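Local coordinates for protein alpha-L-arabinosidase (PDB 6D25) that probably hydrolyses terminal alpha-L-arabinofuranosyl linkages of arabinoxylans, coping with di-substituted xylose units, as a trimeric GH51 arabinofuranosidase, at residues Phe134-Phe139 and Ala190-Pro195; Glu138-Thr143 and Thr148-Ala153; Tyr170-Thr175 and Gln232-Ile237; Val251-Ala256 and Asp261-His266. All blocks are in the same frame, centred on the assembly; numbering follows the deposited sequence.

Interaction 1 (Phe134-Phe139 and Ala190-Pro195); sequences FGTHEF and APWQVP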
loop_
_atom_site.group_PDB
_atom_site.type_symbol
_atom_site.label_atom_id
_atom_site.label_comp_id
_atom_site.label_asym_id
_atom_site.label_seq_id
_atom_site.Cartn_x
_atom_site.Cartn_y
_atom_site.Cartn_z
ATOM N N PHE A 134 7.607 16.920 -22.043
ATOM C CA PHE A 134 7.511 17.897 -21.001
ATOM C C PHE A 134 7.505 17.156 -19.665
ATOM O O PHE A 134 6.486 16.535 -19.302
ATOM C CB PHE A 134 6.235 18.735 -21.147
ATOM C CG PHE A 134 6.151 19.967 -20.274
ATOM C CD1 PHE A 134 6.698 21.159 -20.682
ATOM C CD2 PHE A 134 5.483 19.956 -19.063
ATOM C CE1 PHE A 134 6.575 22.326 -19.960
ATOM C CE2 PHE A 134 5.366 21.113 -18.306
ATOM C CZ PHE A 134 5.916 22.300 -18.757
ATOM N N GLY A 135 8.654 17.170 -18.982
ATOM C CA GLY A 135 8.855 16.461 -17.753
ATOM C C GLY A 135 9.377 17.383 -16.659
ATOM O O GLY A 135 9.224 18.610 -16.737
ATOM N N THR A 136 10.019 16.794 -15.650
ATOM C CA THR A 136 10.465 17.570 -14.472
ATOM C C THR A 136 11.298 18.800 -14.876
ATOM O O THR A 136 11.047 19.914 -14.401
ATOM C CB THR A 136 11.248 16.705 -13.467
ATOM O OG1 THR A 136 10.344 15.802 -12.864
ATOM C CG2 THR A 136 11.904 17.540 -12.394
ATOM N N HIS A 137 12.313 18.633 -15.700
ATOM C CA HIS A 137 13.177 19.750 -16.000
ATOM C C HIS A 137 12.405 20.822 -16.776
ATOM O O HIS A 137 12.615 22.032 -16.544
ATOM C CB HIS A 137 14.410 19.317 -16.798
ATOM C CG HIS A 137 15.408 18.594 -15.970
ATOM N ND1 HIS A 137 16.670 19.068 -15.763
ATOM C CD2 HIS A 137 15.320 17.417 -15.314
ATOM C CE1 HIS A 137 17.330 18.213 -15.024
ATOM N NE2 HIS A 137 16.538 17.197 -14.700
ATOM N N GLU A 138 11.552 20.384 -17.709
ATOM C CA GLU A 138 10.897 21.349 -18.554
ATOM C C GLU A 138 9.902 22.149 -17.712
ATOM O O GLU A 138 9.818 23.380 -17.867
ATOM C CB GLU A 138 10.229 20.643 -19.750
ATOM C CG GLU A 138 11.234 20.003 -20.694
ATOM C CD GLU A 138 11.868 18.687 -20.251
ATOM O OE1 GLU A 138 11.311 18.002 -19.348
ATOM O OE2 GLU A 138 12.904 18.351 -20.822
ATOM N N PHE A 139 9.150 21.467 -16.818
ATOM C CA PHE A 139 8.225 22.204 -15.966
ATOM C C PHE A 139 8.994 23.121 -14.993
ATOM O O PHE A 139 8.647 24.335 -14.838
ATOM C CB PHE A 139 7.293 21.281 -15.188
ATOM C CG PHE A 139 6.450 22.022 -14.200
ATOM C CD1 PHE A 139 5.426 22.860 -14.629
ATOM C CD2 PHE A 139 6.725 21.972 -12.848
ATOM C CE1 PHE A 139 4.670 23.583 -13.724
ATOM C CE2 PHE A 139 5.953 22.696 -11.942
ATOM C CZ PHE A 139 4.933 23.497 -12.397
ATOM N N ALA A 190 22.105 23.407 -9.881
ATOM C CA ALA A 190 21.581 23.789 -8.558
ATOM C C ALA A 190 20.221 23.120 -8.344
ATOM O O ALA A 190 19.498 22.862 -9.283
ATOM C CB ALA A 190 21.456 25.306 -8.465
ATOM N N PRO A 191 19.871 22.876 -7.094
ATOM C CA PRO A 191 18.503 22.471 -6.801
ATOM C C PRO A 191 17.477 23.502 -7.316
ATOM O O PRO A 191 17.799 24.679 -7.446
ATOM C CB PRO A 191 18.396 22.473 -5.267
ATOM C CG PRO A 191 19.794 22.424 -4.775
ATOM C CD PRO A 191 20.655 23.048 -5.866
ATOM N N TRP A 192 16.274 23.049 -7.590
ATOM C CA TRP A 192 15.139 23.931 -7.735
ATOM C C TRP A 192 14.467 24.106 -6.365
ATOM O O TRP A 192 14.652 23.315 -5.447
ATOM C CB TRP A 192 14.095 23.353 -8.688
ATOM C CG TRP A 192 14.472 23.202 -10.130
ATOM C CD1 TRP A 192 14.511 24.176 -11.082
ATOM C CD2 TRP A 192 14.738 21.963 -10.803
ATOM N NE1 TRP A 192 14.815 23.626 -12.290
ATOM C CE2 TRP A 192 14.936 22.263 -12.161
ATOM C CE3 TRP A 192 14.787 20.631 -10.400
ATOM C CZ2 TRP A 192 15.207 21.282 -13.115
ATOM C CZ3 TRP A 192 15.076 19.661 -11.334
ATOM C CH2 TRP A 192 15.271 19.982 -12.681
ATOM N N GLN A 193 13.638 25.123 -6.263
ATOM C CA GLN A 193 12.756 25.307 -5.131
ATOM C C GLN A 193 11.443 24.575 -5.400
ATOM O O GLN A 193 10.834 24.745 -6.467
ATOM C CB GLN A 193 12.480 26.804 -4.907
ATOM C CG GLN A 193 13.739 27.637 -4.693
ATOM C CD GLN A 193 14.484 27.265 -3.430
ATOM O OE1 GLN A 193 13.910 27.293 -2.341
ATOM N NE2 GLN A 193 15.745 26.907 -3.576
ATOM N N VAL A 194 11.033 23.769 -4.422
ATOM C CA VAL A 194 9.764 23.059 -4.438
ATOM C C VAL A 194 8.976 23.433 -3.175
ATOM O O VAL A 194 8.972 22.696 -2.179
ATOM C CB VAL A 194 9.953 21.535 -4.568
ATOM C CG1 VAL A 194 8.602 20.834 -4.636
ATOM C CG2 VAL A 194 10.790 21.175 -5.799
ATOM N N PRO A 195 8.285 24.564 -3.230
ATOM C CA PRO A 195 7.698 25.066 -2.001
ATOM C C PRO A 195 6.406 24.354 -1.575
ATOM O O PRO A 195 6.103 24.364 -0.373
ATOM C CB PRO A 195 7.422 26.548 -2.249
ATOM C CG PRO A 195 7.298 26.619 -3.759
ATOM C CD PRO A 195 8.351 25.620 -4.248
#
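Thr-136 and His-137, in the first turn of helix 136-146, receive the indole of Trp-192, which the loop leading into strand 196-199 of the (beta/alpha)8 barrel lays against the helix. Just ahead of them Gly-135 is the N-cap residue, and its N is held by Glu-138 OE1 at 2.8 Å, a bond from the helix's own first turn. Thr-136 then turns its methyl to the indole: CG2 lies anti to the backbone N and approaches CZ3 of Trp-192 obliquely at 4.0 Å, while OG1 is hydrogen-bonded to Trp-167. His-137 supplies the flat partner. The pair is a T-shaped (edge-to-face) stack, with the imidazole and the six-membered indole ring 4.8 Å apart at their centroids and their planes at 84°. NE2 of the imidazole is tied to Tyr-170 OH and Trp-192 NE1 to Asp-141, so each ring has a polar tether that should restrict its rotation. Glu-138 takes no part in the stack; its OE2 forms salt bridges with Arg-133 and Arg-117. The indole's leading atom is Trp-192 CH2, which stands over the centre of the His-137 ring, 3.5 Å from ND1.

Interaction 2 (Glu138-Thr143 and Thr148-Ala153); sequences EFMDFT and TQAYIA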
loop_
_atom_site.group_PDB
_atom_site.type_symbol
_atom_site.label_atom_id
_atom_site.label_comp_id
_atom_site.label_asym_id
_atom_site.label_seq_id
_atom_site.Cartn_x
_atom_site.Cartn_y
_atom_site.Cartn_z
ATOM N N GLU A 138 11.552 20.384 -17.709
ATOM C CA GLU A 138 10.897 21.349 -18.554
ATOM C C GLU A 138 9.902 22.149 -17.712
ATOM O O GLU A 138 9.818 23.380 -17.867
ATOM C CB GLU A 138 10.229 20.643 -19.750
ATOM C CG GLU A 138 11.234 20.003 -20.694
ATOM C CD GLU A 138 11.868 18.687 -20.251
ATOM O OE1 GLU A 138 11.311 18.002 -19.348
ATOM O OE2 GLU A 138 12.904 18.351 -20.822
ATOM N N PHE A 139 9.150 21.467 -16.818
ATOM C CA PHE A 139 8.225 22.204 -15.966
ATOM C C PHE A 139 8.994 23.121 -14.993
ATOM O O PHE A 139 8.647 24.335 -14.838
ATOM C CB PHE A 139 7.293 21.281 -15.188
ATOM C CG PHE A 139 6.450 22.022 -14.200
ATOM C CD1 PHE A 139 5.426 22.860 -14.629
ATOM C CD2 PHE A 139 6.725 21.972 -12.848
ATOM C CE1 PHE A 139 4.670 23.583 -13.724
ATOM C CE2 PHE A 139 5.953 22.696 -11.942
ATOM C CZ PHE A 139 4.933 23.497 -12.397
ATOM N N MET A 140 10.003 22.590 -14.318
ATOM C CA MET A 140 10.637 23.394 -13.280
ATOM C C MET A 140 11.357 24.602 -13.891
ATOM O O MET A 140 11.310 25.719 -13.314
ATOM C CB MET A 140 11.597 22.554 -12.429
ATOM C CG MET A 140 10.893 21.514 -11.596
ATOM S SD MET A 140 9.623 22.194 -10.473
ATOM C CE MET A 140 10.712 22.986 -9.300
ATOM N N ASP A 141 12.004 24.429 -15.029
ATOM C CA ASP A 141 12.673 25.551 -15.684
ATOM C C ASP A 141 11.624 26.536 -16.225
ATOM O O ASP A 141 11.886 27.737 -16.283
ATOM C CB ASP A 141 13.631 25.072 -16.778
ATOM C CG ASP A 141 14.874 24.369 -16.253
ATOM O OD1 ASP A 141 15.219 24.554 -15.052
ATOM O OD2 ASP A 141 15.467 23.616 -17.049
ATOM N N PHE A 142 10.461 26.067 -16.588
ATOM C CA PHE A 142 9.342 26.967 -16.981
ATOM C C PHE A 142 8.922 27.832 -15.781
ATOM O O PHE A 142 8.731 29.061 -15.961
ATOM C CB PHE A 142 8.160 26.148 -17.498
ATOM C CG PHE A 142 6.941 26.932 -17.911
ATOM C CD1 PHE A 142 6.972 27.702 -19.053
ATOM C CD2 PHE A 142 5.761 26.859 -17.184
ATOM C CE1 PHE A 142 5.846 28.379 -19.483
ATOM C CE2 PHE A 142 4.616 27.518 -17.641
ATOM C CZ PHE A 142 4.676 28.296 -18.764
ATOM N N THR A 143 8.816 27.242 -14.595
ATOM C CA THR A 143 8.460 28.051 -13.419
ATOM C C THR A 143 9.509 29.143 -13.195
ATOM O O THR A 143 9.129 30.283 -12.884
ATOM C CB THR A 143 8.229 27.235 -12.136
ATOM O OG1 THR A 143 9.449 26.617 -11.705
ATOM C CG2 THR A 143 7.132 26.199 -12.334
ATOM N N THR A 148 7.662 32.099 -11.121
ATOM C CA THR A 148 6.539 31.557 -10.310
ATOM C C THR A 148 7.019 30.380 -9.446
ATOM O O THR A 148 8.144 29.861 -9.629
ATOM C CB THR A 148 5.362 31.159 -11.214
ATOM O OG1 THR A 148 4.193 31.089 -10.394
ATOM C CG2 THR A 148 5.561 29.821 -11.910
ATOM N N GLN A 149 6.183 29.982 -8.496
ATOM C CA GLN A 149 6.493 28.858 -7.610
ATOM C C GLN A 149 5.932 27.557 -8.190
ATOM O O GLN A 149 4.848 27.543 -8.778
ATOM C CB GLN A 149 5.947 29.121 -6.208
ATOM C CG GLN A 149 6.701 30.221 -5.459
ATOM C CD GLN A 149 6.140 30.390 -4.060
ATOM O OE1 GLN A 149 4.926 30.414 -3.850
ATOM N NE2 GLN A 149 7.010 30.407 -3.068
ATOM N N ALA A 150 6.641 26.454 -7.964
ATOM C CA ALA A 150 6.197 25.124 -8.358
ATOM C C ALA A 150 5.342 24.530 -7.231
ATOM O O ALA A 150 5.764 24.510 -6.063
ATOM C CB ALA A 150 7.404 24.244 -8.598
ATOM N N TYR A 151 4.163 24.029 -7.582
ATOM C CA TYR A 151 3.341 23.231 -6.737
ATOM C C TYR A 151 3.281 21.832 -7.376
ATOM O O TYR A 151 2.567 21.619 -8.356
ATOM C CB TYR A 151 1.993 23.933 -6.577
ATOM C CG TYR A 151 0.912 23.203 -5.809
ATOM C CD1 TYR A 151 1.114 21.983 -5.199
ATOM C CD2 TYR A 151 -0.330 23.807 -5.669
ATOM C CE1 TYR A 151 0.088 21.370 -4.497
ATOM C CE2 TYR A 151 -1.363 23.199 -4.961
ATOM C CZ TYR A 151 -1.158 21.974 -4.373
ATOM O OH TYR A 151 -2.176 21.363 -3.707
ATOM N N ILE A 152 4.069 20.898 -6.861
ATOM C CA ILE A 152 4.231 19.587 -7.476
ATOM C C ILE A 152 3.176 18.652 -6.912
ATOM O O ILE A 152 3.054 18.567 -5.706
ATOM C CB ILE A 152 5.645 19.033 -7.207
ATOM C CG1 ILE A 152 6.717 19.894 -7.864
ATOM C CG2 ILE A 152 5.753 17.558 -7.636
ATOM C CD1 ILE A 152 6.665 19.875 -9.368
ATOM N N ALA A 153 2.486 17.919 -7.778
ATOM C CA ALA A 153 1.472 16.920 -7.390
ATOM C C ALA A 153 2.102 15.531 -7.466
ATOM O O ALA A 153 2.438 15.059 -8.552
ATOM C CB ALA A 153 0.254 17.019 -8.262
HETATM O O HOH W 1 10.742 27.667 -9.559
#
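The ring of Phe-139 has Thr-143 CG2, one helical turn on, over the rim of one face, and it stacks with Trp-96 of strand 93-96. Its CE2 also meets the strand obliquely, 4.0 Å from Ala-150 CB and 3.9 Å from Ile-152 CD1. The Phe-139 and Ile-152 side chains lie alongside each other, pointing opposite ways. Met-140 reaches the same two residues: its chain, bent at chi2 and chi3, curls back until SD is 3.6 Å from Ala-150 CB, with CE equally near. The small Ala-150 therefore takes both larger side chains over its methyl group. Toward the connection between helix and strand the contact becomes polar. Thr-148 N donates to Thr-143 O over 2.9 Å at 161°, and the two threonine side chains lie roughly perpendicular. With chi1 at 66°, Thr-143 OG1 bonds back to Met-140 O at 2.6 Å and accepts from a water, which also reaches Thr-148 O weakly. This is an alpha-to-beta connection of the (beta/alpha)8 barrel: helix segment 138-143 and strand segment 149-153 run roughly antiparallel, at 148°. Strand 149-154 lies between strands 93-96 and 196-199, with Trp-167 and Met-171 of helix 161-172 also packed on Ile-152.

Interaction 3 (Tyr170-Thr175 and Gln232-Ile237); sequences YMTAPT and QKILKI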
loop_
_atom_site.group_PDB
_atom_site.type_symbol
_atom_site.label_atom_id
_atom_site.label_comp_id
_atom_site.label_asym_id
_atom_site.label_seq_id
_atom_site.Cartn_x
_atom_site.Cartn_y
_atom_site.Cartn_z
ATOM N N TYR A 170 15.654 14.315 -5.963
ATOM C CA TYR A 170 16.143 14.656 -7.286
ATOM C C TYR A 170 16.058 16.167 -7.510
ATOM O O TYR A 170 16.995 16.794 -8.000
ATOM C CB TYR A 170 15.312 13.935 -8.335
ATOM C CG TYR A 170 15.733 14.166 -9.766
ATOM C CD1 TYR A 170 15.201 15.209 -10.495
ATOM C CD2 TYR A 170 16.656 13.342 -10.379
ATOM C CE1 TYR A 170 15.556 15.417 -11.819
ATOM C CE2 TYR A 170 17.023 13.531 -11.697
ATOM C CZ TYR A 170 16.463 14.562 -12.435
ATOM O OH TYR A 170 16.825 14.742 -13.746
ATOM N N MET A 171 14.920 16.738 -7.161
ATOM C CA MET A 171 14.656 18.145 -7.478
ATOM C C MET A 171 15.375 19.106 -6.508
ATOM O O MET A 171 15.705 20.212 -6.942
ATOM C CB MET A 171 13.157 18.450 -7.447
ATOM C CG MET A 171 12.433 17.904 -8.693
ATOM S SD MET A 171 10.694 18.434 -8.770
ATOM C CE MET A 171 9.962 17.434 -7.484
ATOM N N THR A 172 15.553 18.723 -5.235
ATOM C CA THR A 172 15.931 19.719 -4.180
ATOM C C THR A 172 17.285 19.435 -3.511
ATOM O O THR A 172 17.767 20.295 -2.822
ATOM C CB THR A 172 14.866 19.792 -3.068
ATOM O OG1 THR A 172 14.789 18.561 -2.337
ATOM C CG2 THR A 172 13.504 20.146 -3.617
ATOM N N ALA A 173 17.897 18.275 -3.693
ATOM C CA ALA A 173 19.110 17.929 -2.948
ATOM C C ALA A 173 20.293 18.786 -3.414
ATOM O O ALA A 173 20.583 18.831 -4.604
ATOM C CB ALA A 173 19.425 16.462 -3.058
ATOM N N PRO A 174 20.989 19.447 -2.461
ATOM C CA PRO A 174 22.205 20.180 -2.776
ATOM C C PRO A 174 23.479 19.335 -2.689
ATOM O O PRO A 174 24.539 19.812 -3.074
ATOM C CB PRO A 174 22.219 21.293 -1.699
ATOM C CG PRO A 174 21.673 20.585 -0.483
ATOM C CD PRO A 174 20.611 19.661 -1.051
ATOM N N THR A 175 23.386 18.120 -2.170
ATOM C CA THR A 175 24.570 17.248 -1.964
ATOM C C THR A 175 24.979 16.596 -3.298
ATOM O O THR A 175 24.342 16.831 -4.337
ATOM C CB THR A 175 24.214 16.151 -0.950
ATOM O OG1 THR A 175 23.018 15.475 -1.381
ATOM C CG2 THR A 175 24.059 16.726 0.440
ATOM N N GLN A 232 15.815 24.181 2.249
ATOM C CA GLN A 232 14.510 24.736 1.880
ATOM C C GLN A 232 13.401 23.908 2.546
ATOM O O GLN A 232 13.588 22.726 2.849
ATOM C CB GLN A 232 14.280 24.745 0.363
ATOM C CG GLN A 232 14.250 23.371 -0.289
ATOM C CD GLN A 232 13.920 23.441 -1.759
ATOM O OE1 GLN A 232 12.733 23.645 -2.116
ATOM N NE2 GLN A 232 14.961 23.299 -2.603
ATOM N N LYS A 233 12.271 24.538 2.713
ATOM C CA LYS A 233 11.090 23.887 3.317
ATOM C C LYS A 233 10.081 23.514 2.221
ATOM O O LYS A 233 9.635 24.372 1.447
ATOM C CB LYS A 233 10.499 24.858 4.337
ATOM C CG LYS A 233 9.165 24.433 4.909
ATOM C CD LYS A 233 9.227 23.268 5.852
ATOM C CE LYS A 233 8.087 23.337 6.867
ATOM N NZ LYS A 233 7.847 22.012 7.457
ATOM N N ILE A 234 9.738 22.235 2.166
ATOM C CA ILE A 234 8.689 21.698 1.271
ATOM C C ILE A 234 7.388 21.566 2.082
ATOM O O ILE A 234 7.292 20.715 2.958
ATOM C CB ILE A 234 9.110 20.353 0.677
ATOM C CG1 ILE A 234 10.473 20.456 -0.021
ATOM C CG2 ILE A 234 8.043 19.834 -0.285
ATOM C CD1 ILE A 234 11.023 19.135 -0.537
ATOM N N LEU A 235 6.392 22.387 1.770
ATOM C CA LEU A 235 5.104 22.312 2.458
ATOM C C LEU A 235 4.282 21.181 1.862
ATOM O O LEU A 235 4.277 20.997 0.644
ATOM C CB LEU A 235 4.388 23.671 2.318
ATOM C CG LEU A 235 5.097 24.860 2.970
ATOM C CD1 LEU A 235 4.391 26.134 2.585
ATOM C CD2 LEU A 235 5.176 24.733 4.479
ATOM N N LYS A 236 3.547 20.478 2.703
ATOM C CA LYS A 236 2.800 19.300 2.252
ATOM C C LYS A 236 1.300 19.572 2.280
ATOM O O LYS A 236 0.766 19.976 3.316
ATOM C CB LYS A 236 3.123 18.113 3.158
ATOM C CG LYS A 236 4.587 17.662 3.087
ATOM C CD LYS A 236 4.993 16.909 4.321
ATOM C CE LYS A 236 6.376 16.330 4.205
ATOM N NZ LYS A 236 6.717 15.556 5.423
ATOM N N ILE A 237 0.661 19.342 1.164
ATOM C CA ILE A 237 -0.771 19.521 1.019
ATOM C C ILE A 237 -1.452 18.148 1.020
ATOM O O ILE A 237 -1.182 17.316 0.150
ATOM C CB ILE A 237 -1.115 20.267 -0.279
ATOM C CG1 ILE A 237 -0.250 21.515 -0.504
ATOM C CG2 ILE A 237 -2.640 20.561 -0.317
ATOM C CD1 ILE A 237 -0.249 22.443 0.600
HETATM O O HOH W 2 17.721 22.847 -1.761
#
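Thr-172 and Gln-232 form a small, water-bridged packing contact near the N-terminal ends of the strands of the (beta/alpha)8 barrel, where the last turn of helix 161-172 meets the loop leading into strand 235-238. The threonine side chain runs across that of the glutamine, nearly perpendicular to it. CB of Thr-172 lies 3.5 Å from Gln-232 NE2, and the methyl CG2 is 3.6 Å from the same nitrogen, so the amide is met by carbon rather than by the hydroxyl. The reason lies in the torsion: chi1 of 66° sets CG2 anti to the carbonyl carbon and leaves OG1 to bond to Ala-168 O, one turn back in the helix. The polar link runs instead through a water, which donates to Thr-172 O at 2.8 Å and accepts from Gln-232 NE2 at 2.9 Å. The water thus serves a carbonyl at the helix end while the glutamine helps hold it in place. That amide is gripped further by Trp-192 O at NE2 and Val-194 N at OE1, bonds that fix which way round it sits. Beyond it Ile-234 adds an apolar touch, CD1 to Thr-172 CG2 at 4.1 Å. Helix 161-172 is thereby joined to the approach of strand 235-238 across the loop carrying Trp-192 and Val-194; Ile-234 also packs on Phe-197 of strand 196-199, and Met-171 on Ile-152 of strand 149-154.

Interaction 4 (Val251-Ala256 and Asp261-His266); sequences VMMREA and DGLSMH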
loop_
_atom_site.group_PDB
_atom_site.type_symbol
_atom_site.label_atom_id
_atom_site.label_comp_id
_atom_site.label_asym_id
_atom_site.label_seq_id
_atom_site.Cartn_x
_atom_site.Cartn_y
_atom_site.Cartn_z
ATOM N N VAL A 251 -12.454 13.633 9.107
ATOM C CA VAL A 251 -11.529 12.543 9.382
ATOM C C VAL A 251 -10.108 12.968 9.038
ATOM O O VAL A 251 -9.196 12.654 9.802
ATOM C CB VAL A 251 -11.946 11.252 8.648
ATOM C CG1 VAL A 251 -10.895 10.169 8.794
ATOM C CG2 VAL A 251 -13.293 10.781 9.171
ATOM N N MET A 252 -9.883 13.617 7.907
ATOM C CA MET A 252 -8.513 13.971 7.558
ATOM C C MET A 252 -7.937 14.887 8.653
ATOM O O MET A 252 -6.761 14.734 9.027
ATOM C CB MET A 252 -8.390 14.718 6.228
ATOM C CG MET A 252 -8.621 13.880 5.042
ATOM S SD MET A 252 -7.398 12.516 4.772
ATOM C CE MET A 252 -5.874 13.366 5.089
ATOM N N MET A 253 -8.728 15.844 9.140
ATOM C CA MET A 253 -8.208 16.764 10.155
ATOM C C MET A 253 -8.031 16.029 11.492
ATOM O O MET A 253 -6.991 16.185 12.147
ATOM C CB MET A 253 -9.142 17.988 10.311
ATOM C CG MET A 253 -9.138 18.900 9.128
ATOM S SD MET A 253 -7.533 19.583 8.687
ATOM C CE MET A 253 -7.338 20.745 10.037
ATOM N N ARG A 254 -9.030 15.246 11.898
ATOM C CA ARG A 254 -8.957 14.507 13.155
ATOM C C ARG A 254 -7.701 13.611 13.148
ATOM O O ARG A 254 -6.999 13.508 14.137
ATOM C CB ARG A 254 -10.176 13.607 13.371
ATOM C CG ARG A 254 -10.197 12.803 14.662
ATOM C CD ARG A 254 -11.460 11.909 14.667
ATOM N NE ARG A 254 -11.307 10.744 13.779
ATOM C CZ ARG A 254 -12.277 10.171 13.066
ATOM N NH1 ARG A 254 -13.525 10.609 13.121
ATOM N NH2 ARG A 254 -11.997 9.106 12.327
ATOM N N GLU A 255 -7.451 12.931 12.039
ATOM C CA GLU A 255 -6.451 11.889 11.994
ATOM C C GLU A 255 -5.077 12.433 11.598
ATOM O O GLU A 255 -4.079 11.797 11.942
ATOM C CB GLU A 255 -6.809 10.750 11.023
ATOM C CG GLU A 255 -8.014 9.971 11.438
ATOM C CD GLU A 255 -7.891 9.322 12.826
ATOM O OE1 GLU A 255 -6.831 8.855 13.172
ATOM O OE2 GLU A 255 -8.886 9.254 13.528
ATOM N N ALA A 256 -4.987 13.534 10.879
ATOM C CA ALA A 256 -3.710 13.875 10.226
ATOM C C ALA A 256 -3.363 15.374 10.272
ATOM O O ALA A 256 -2.368 15.754 9.605
ATOM C CB ALA A 256 -3.723 13.393 8.784
ATOM N N ASP A 261 0.498 20.899 5.955
ATOM C CA ASP A 261 0.592 22.381 5.908
ATOM C C ASP A 261 -0.661 22.960 5.241
ATOM O O ASP A 261 -0.995 24.151 5.430
ATOM C CB ASP A 261 1.885 22.788 5.191
ATOM C CG ASP A 261 3.077 22.201 5.915
ATOM O OD1 ASP A 261 3.306 22.640 7.043
ATOM O OD2 ASP A 261 3.723 21.222 5.390
ATOM N N GLY A 262 -1.361 22.122 4.490
ATOM C CA GLY A 262 -2.578 22.523 3.801
ATOM C C GLY A 262 -3.473 21.323 3.551
ATOM O O GLY A 262 -2.987 20.150 3.556
ATOM N N LEU A 263 -4.757 21.584 3.345
ATOM C CA LEU A 263 -5.749 20.569 3.016
ATOM C C LEU A 263 -6.466 21.030 1.743
ATOM O O LEU A 263 -6.999 22.124 1.728
ATOM C CB LEU A 263 -6.747 20.414 4.157
ATOM C CG LEU A 263 -7.845 19.377 3.906
ATOM C CD1 LEU A 263 -7.266 17.986 3.906
ATOM C CD2 LEU A 263 -8.932 19.463 4.951
ATOM N N SER A 264 -6.460 20.224 0.684
ATOM C CA SER A 264 -7.067 20.659 -0.571
ATOM C C SER A 264 -8.585 20.443 -0.543
ATOM O O SER A 264 -9.062 19.538 0.072
ATOM C CB SER A 264 -6.431 20.007 -1.751
ATOM O OG SER A 264 -6.720 18.636 -1.748
ATOM N N MET A 265 -9.321 21.325 -1.163
ATOM C CA MET A 265 -10.726 21.122 -1.444
ATOM C C MET A 265 -10.970 21.446 -2.923
ATOM O O MET A 265 -10.237 22.214 -3.501
ATOM C CB MET A 265 -11.618 21.983 -0.555
ATOM C CG MET A 265 -11.513 23.454 -0.747
ATOM S SD MET A 265 -12.955 24.330 0.067
ATOM C CE MET A 265 -14.221 24.105 -1.181
ATOM N N HIS A 266 -11.976 20.819 -3.496
ATOM C CA HIS A 266 -12.288 20.926 -4.922
ATOM C C HIS A 266 -13.776 21.256 -5.050
ATOM O O HIS A 266 -14.588 20.567 -4.415
ATOM C CB HIS A 266 -12.018 19.616 -5.674
ATOM C CG HIS A 266 -10.585 19.216 -5.675
ATOM N ND1 HIS A 266 -10.148 18.005 -6.112
ATOM C CD2 HIS A 266 -9.465 19.902 -5.392
ATOM C CE1 HIS A 266 -8.841 17.943 -6.060
ATOM N NE2 HIS A 266 -8.394 19.085 -5.614
#
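Leu-263 is the strand's whole share of this contact, a single branched side chain received by two successive methionines of helix 246-256. One methyl goes to each: CD1 lies 4.2 Å from CB of Met-252, and CD2 lies 4.0 Å from SD of Met-253. The leucine can reach both because CG stands anti to its backbone N (chi1 179°), which directs the fork at the helix. Met-252 touches with the root of its chain, whereas Met-253, bent at chi2 and chi3, brings its sulfur to the leucine obliquely. Even this packed side is light, with about 115 Å² buried in all and no polar bond between the segments. The other side of the helix differs in kind. Arg-254, exposed to solvent, and the partly exposed Glu-255 form a salt bridge with each other, NE to OE2 at 2.9 Å and 167°, the carboxylate oxygen lying close to the guanidinium plane. A second, weak bond from NH2 reaches the same oxygen, and Glu-255 also packs on Arg-211 of a second subunit. The contact closes the beta-alpha-beta crossover formed by strand 235-238, helix 246-256 and strand 262-269. Helix 212-224 flanks it through Val-212 and Ala-216 against Met-252, helix 285-312 through Met-309 and Tyr-312 against Met-253, and strand 319-325 pairs beside strand 262-269.

In the fold
All four contacts belong to the (beta/alpha)8 barrel; 2 and 4 pack a helix on a strand of its eight-stranded parallel sheet, 1 and 3 a helix on a loop leading into one. Interactions 1 and 2 start from the same part of helix 136-146, with centres about 5 Å apart. Interaction 3 lies about 10 Å from interaction 1, centre to centre, and its segments alternate with those of interaction 1 along the chain, so the two interlock. Interaction 4 comes last, about 21 Å from interaction 3, centre to centre, yet they meet where strands 235-238 and 262-269 pair: Lys-236 N lies 2.8 Å from Asp-261 OD2. Local closures thus combine with longer-range links to join successive parts of the barrel wall.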